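Local coordinates for protein poly-gamma-glutamate hydrolase (Bacillus phage phiNIT1, PDB 3A9L) that hydrolyses the gamma-glutamyl linkages of bacterial poly-gamma-glutamate, acting as a zinc peptidase, at residues S101-V115 / V162-F174. Residues are numbered along the deposited sequence; the frame is centred on the assembly and turned at random.
Sequences SFHGYKDDYNKNTLV and VQLEISSAQRRAF. With ZN (zinc ion), chain C.
The zinc site sits on the mixed sheet where His103 and Glu165 pair on neighbouring parallel strands. His103 ND1 binds the zinc ion at 2.1 Å; His40 and Glu45 complete the protein ligands. The Glu165 carboxylate comes at a slant beside the imidazole, planes 17° apart, with Glu165 CD 3.4 Å from His103 CB. Glu165 OE1 accepts from the zinc-bound water, which also donates to Gly104 O. A second water links Ser101 OG and Gln163 OE1 and meets His103 NE2 weakly; Asn151 also donates to Gln163 OE1.

Strand 162-167 runs between parallel strand 101-105 and antiparallel strand 113-115, in the open alpha/beta mixed core. On the sheet face away from His103 and Glu165, Phe102 CE2 meets Leu164 CD2 at 4.1 Å. Ile166 O is gripped from opposite faces of its plane by Tyr105 N and Arg171 NE. Gly104 CA sits over the Arg171 guanidinium, whose NH1 bonds Val46 O.

Loop 106-112 wraps the start of helix 168-173. The N-cap Ser167 (chi1 73°, OG between backbone N and carbonyl carbon) donates through OG to Asn110 O at 2.8 Å and accepts from Asn112 N and Gln170 N, tying loop to helix. Its CB packs over the Tyr105 ring. Asp108 OD1 takes Ser168 OG (2.9 Å) and Arg172 NH2 (3.2 Å, a salt bridge) from opposite faces.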
# COMPACT_ATOMS: atom_id res chain seq x y z
N SER A 101 3.95 -3.85 16.15
CA SER A 101 2.52 -4.04 15.79
C SER A 101 1.64 -3.21 16.71
O SER A 101 2.00 -3.00 17.84
CB SER A 101 2.13 -5.50 15.90
OG SER A 101 2.27 -5.98 17.22
N PHE A 102 0.51 -2.73 16.22
CA PHE A 102 -0.36 -1.90 17.05
C PHE A 102 -1.77 -2.51 17.20
O PHE A 102 -2.46 -2.74 16.22
CB PHE A 102 -0.45 -0.48 16.48
CG PHE A 102 0.87 0.25 16.42
CD1 PHE A 102 1.78 0.01 15.38
CD2 PHE A 102 1.21 1.15 17.41
CE1 PHE A 102 3.02 0.70 15.33
CE2 PHE A 102 2.43 1.85 17.36
CZ PHE A 102 3.33 1.60 16.33
N HIS A 103 -2.19 -2.68 18.45
CA HIS A 103 -3.44 -3.38 18.79
C HIS A 103 -4.33 -2.62 19.71
O HIS A 103 -3.89 -1.72 20.45
CB HIS A 103 -3.15 -4.75 19.41
CG HIS A 103 -2.67 -5.76 18.41
ND1 HIS A 103 -3.53 -6.62 17.77
CD2 HIS A 103 -1.43 -6.02 17.92
CE1 HIS A 103 -2.84 -7.38 16.93
NE2 HIS A 103 -1.57 -7.04 17.01
N GLY A 104 -5.61 -2.97 19.66
CA GLY A 104 -6.58 -2.36 20.58
C GLY A 104 -7.22 -3.42 21.49
O GLY A 104 -7.63 -4.47 21.02
N TYR A 105 -7.28 -3.16 22.80
CA TYR A 105 -7.98 -4.10 23.67
C TYR A 105 -9.05 -3.33 24.43
O TYR A 105 -8.95 -2.11 24.56
CB TYR A 105 -7.01 -4.91 24.59
CG TYR A 105 -6.47 -4.14 25.78
CD1 TYR A 105 -7.14 -4.14 27.00
CD2 TYR A 105 -5.27 -3.41 25.68
CE1 TYR A 105 -6.63 -3.42 28.10
CE2 TYR A 105 -4.76 -2.69 26.78
CZ TYR A 105 -5.44 -2.71 27.98
OH TYR A 105 -4.94 -2.00 29.05
N LYS A 106 -10.08 -4.04 24.90
CA LYS A 106 -11.21 -3.43 25.58
C LYS A 106 -10.91 -3.10 27.04
O LYS A 106 -10.61 -3.97 27.87
CB LYS A 106 -12.46 -4.32 25.47
CG LYS A 106 -13.80 -3.57 25.63
CD LYS A 106 -14.90 -4.26 24.82
CE LYS A 106 -16.10 -3.36 24.59
NZ LYS A 106 -16.73 -2.95 25.87
N ASP A 107 -10.91 -1.81 27.33
CA ASP A 107 -10.97 -1.34 28.70
C ASP A 107 -11.32 0.10 28.53
O ASP A 107 -10.45 0.93 28.30
CB ASP A 107 -9.65 -1.49 29.46
CG ASP A 107 -9.78 -1.11 30.93
OD1 ASP A 107 -10.92 -0.77 31.37
OD2 ASP A 107 -8.76 -1.14 31.65
N ASP A 108 -12.61 0.39 28.62
CA ASP A 108 -13.09 1.76 28.50
C ASP A 108 -12.83 2.54 29.79
O ASP A 108 -13.10 3.74 29.86
CB ASP A 108 -14.59 1.76 28.23
CG ASP A 108 -14.94 1.29 26.83
OD1 ASP A 108 -14.32 1.77 25.86
OD2 ASP A 108 -15.89 0.48 26.70
N TYR A 109 -12.32 1.85 30.80
CA TYR A 109 -12.23 2.45 32.13
C TYR A 109 -10.81 2.84 32.58
O TYR A 109 -10.64 3.55 33.58
CB TYR A 109 -12.95 1.56 33.15
CG TYR A 109 -14.45 1.59 32.95
CD1 TYR A 109 -15.23 2.63 33.46
CD2 TYR A 109 -15.10 0.58 32.22
CE1 TYR A 109 -16.61 2.67 33.26
CE2 TYR A 109 -16.49 0.61 32.01
CZ TYR A 109 -17.22 1.66 32.53
OH TYR A 109 -18.58 1.71 32.34
N ASN A 110 -9.80 2.38 31.85
CA ASN A 110 -8.41 2.73 32.17
C ASN A 110 -7.63 2.95 30.92
O ASN A 110 -7.68 2.13 30.02
CB ASN A 110 -7.69 1.61 32.90
CG ASN A 110 -8.42 1.16 34.09
OD1 ASN A 110 -8.32 1.78 35.14
ND2 ASN A 110 -9.18 0.09 33.95
N LYS A 111 -6.88 4.05 30.92
CA LYS A 111 -5.86 4.30 29.92
C LYS A 111 -4.57 3.55 30.24
O LYS A 111 -3.90 3.82 31.26
CB LYS A 111 -5.60 5.81 29.82
CG LYS A 111 -6.80 6.58 29.29
CD LYS A 111 -6.36 7.86 28.56
CE LYS A 111 -5.55 8.78 29.48
NZ LYS A 111 -5.50 10.17 28.93
N ASN A 112 -4.23 2.61 29.36
CA ASN A 112 -3.04 1.83 29.52
C ASN A 112 -2.55 1.24 28.21
O ASN A 112 -3.34 1.00 27.29
CB ASN A 112 -3.28 0.70 30.54
CG ASN A 112 -2.03 0.28 31.21
OD1 ASN A 112 -0.98 0.83 30.96
ND2 ASN A 112 -2.12 -0.71 32.08
N THR A 113 -1.25 0.99 28.16
CA THR A 113 -0.60 0.27 27.08
C THR A 113 0.25 -0.87 27.65
O THR A 113 1.09 -0.64 28.53
CB THR A 113 0.27 1.20 26.22
OG1 THR A 113 -0.57 2.21 25.62
CG2 THR A 113 0.98 0.40 25.12
N LEU A 114 0.02 -2.08 27.12
CA LEU A 114 0.68 -3.32 27.54
C LEU A 114 1.57 -3.78 26.40
O LEU A 114 1.08 -4.17 25.31
CB LEU A 114 -0.36 -4.40 27.91
CG LEU A 114 -1.51 -3.97 28.85
CD1 LEU A 114 -2.60 -5.03 28.92
CD2 LEU A 114 -0.99 -3.64 30.25
N VAL A 115 2.88 -3.70 26.64
CA VAL A 115 3.87 -3.89 25.58
C VAL A 115 4.57 -5.25 25.74
O VAL A 115 5.12 -5.55 26.80
CB VAL A 115 4.92 -2.76 25.61
CG1 VAL A 115 5.78 -2.77 24.34
CG2 VAL A 115 4.24 -1.40 25.78
N VAL A 162 7.74 -6.27 18.50
CA VAL A 162 7.24 -5.58 19.70
C VAL A 162 5.76 -5.32 19.49
O VAL A 162 5.37 -4.61 18.56
CB VAL A 162 7.92 -4.21 19.95
CG1 VAL A 162 7.16 -3.39 21.00
CG2 VAL A 162 9.38 -4.37 20.33
N GLN A 163 4.95 -5.85 20.38
CA GLN A 163 3.53 -5.69 20.28
C GLN A 163 3.02 -4.62 21.27
O GLN A 163 3.33 -4.67 22.48
CB GLN A 163 2.85 -7.05 20.56
CG GLN A 163 1.34 -6.93 20.48
CD GLN A 163 0.61 -8.21 20.81
OE1 GLN A 163 0.15 -8.89 19.93
NE2 GLN A 163 0.49 -8.53 22.12
N LEU A 164 2.23 -3.67 20.78
CA LEU A 164 1.54 -2.75 21.68
C LEU A 164 0.05 -3.05 21.73
O LEU A 164 -0.60 -3.12 20.72
CB LEU A 164 1.74 -1.27 21.31
CG LEU A 164 3.13 -0.63 21.44
CD1 LEU A 164 4.11 -1.18 20.42
CD2 LEU A 164 3.03 0.90 21.29
N GLU A 165 -0.50 -3.20 22.92
CA GLU A 165 -1.94 -3.45 23.02
C GLU A 165 -2.51 -2.26 23.78
O GLU A 165 -2.24 -2.10 24.98
CB GLU A 165 -2.19 -4.79 23.71
CG GLU A 165 -1.97 -6.06 22.81
CD GLU A 165 -3.25 -6.62 22.19
OE1 GLU A 165 -4.32 -6.06 22.41
OE2 GLU A 165 -3.18 -7.61 21.44
N ILE A 166 -3.27 -1.41 23.06
CA ILE A 166 -3.71 -0.14 23.58
C ILE A 166 -5.19 -0.19 23.97
O ILE A 166 -6.04 -0.56 23.17
CB ILE A 166 -3.44 0.98 22.54
CG1 ILE A 166 -2.10 0.73 21.82
CG2 ILE A 166 -3.44 2.35 23.20
CD1 ILE A 166 -1.79 1.81 20.81
N SER A 167 -5.48 0.20 25.20
CA SER A 167 -6.83 0.10 25.76
C SER A 167 -7.78 1.04 25.03
O SER A 167 -7.36 2.06 24.49
CB SER A 167 -6.83 0.44 27.25
OG SER A 167 -6.65 1.83 27.43
N SER A 168 -9.06 0.68 25.03
CA SER A 168 -10.08 1.43 24.32
C SER A 168 -10.20 2.84 24.87
O SER A 168 -10.47 3.77 24.10
CB SER A 168 -11.44 0.71 24.34
OG SER A 168 -11.83 0.39 25.67
N ALA A 169 -10.01 3.00 26.18
CA ALA A 169 -10.00 4.31 26.82
C ALA A 169 -8.87 5.16 26.26
O ALA A 169 -9.04 6.38 26.02
CB ALA A 169 -9.82 4.18 28.30
N GLN A 170 -7.72 4.53 26.05
CA GLN A 170 -6.53 5.29 25.66
C GLN A 170 -6.66 5.80 24.23
O GLN A 170 -6.32 6.97 23.93
CB GLN A 170 -5.25 4.46 25.83
CG GLN A 170 -4.00 5.16 25.21
CD GLN A 170 -3.63 6.46 25.90
OE1 GLN A 170 -2.91 6.47 26.90
NE2 GLN A 170 -4.07 7.58 25.35
N ARG A 171 -7.11 4.90 23.35
CA ARG A 171 -7.40 5.20 21.96
C ARG A 171 -8.54 6.23 21.80
O ARG A 171 -8.47 7.07 20.90
CB ARG A 171 -7.71 3.92 21.19
CG ARG A 171 -6.59 2.89 21.25
CD ARG A 171 -6.94 1.59 20.51
NE ARG A 171 -7.77 0.69 21.29
CZ ARG A 171 -8.97 0.25 20.92
NH1 ARG A 171 -9.51 0.60 19.73
NH2 ARG A 171 -9.63 -0.57 21.71
N ARG A 172 -9.54 6.21 22.68
CA ARG A 172 -10.54 7.27 22.69
C ARG A 172 -9.90 8.62 23.04
O ARG A 172 -10.32 9.63 22.50
CB ARG A 172 -11.77 6.98 23.58
CG ARG A 172 -12.88 6.21 22.87
CD ARG A 172 -14.12 6.07 23.74
NE ARG A 172 -14.64 4.70 23.84
CZ ARG A 172 -15.46 4.09 22.97
NH1 ARG A 172 -15.87 4.68 21.85
NH2 ARG A 172 -15.85 2.85 23.23
N ALA A 173 -8.85 8.61 23.87
CA ALA A 173 -8.17 9.84 24.27
C ALA A 173 -7.21 10.39 23.19
O ALA A 173 -6.79 11.53 23.28
CB ALA A 173 -7.49 9.70 25.65
N PHE A 174 -6.86 9.58 22.19
CA PHE A 174 -6.20 10.09 20.95
C PHE A 174 -7.06 11.12 20.17
O PHE A 174 -6.52 11.88 19.35
CB PHE A 174 -5.91 8.95 19.93
CG PHE A 174 -4.87 7.92 20.36
CD1 PHE A 174 -3.91 8.16 21.34
CD2 PHE A 174 -4.85 6.67 19.72
CE1 PHE A 174 -2.97 7.19 21.70
CE2 PHE A 174 -3.90 5.68 20.08
CZ PHE A 174 -2.97 5.93 21.07
ZN ZN C . -5.61 -6.85 17.89
O HOH W 1 0.89 -8.48 17.23
O HOH W 2 -5.78 -6.68 20.15
O HOH W 3 -1.32 3.96 27.44
O HOH W 4 1.51 -6.50 24.07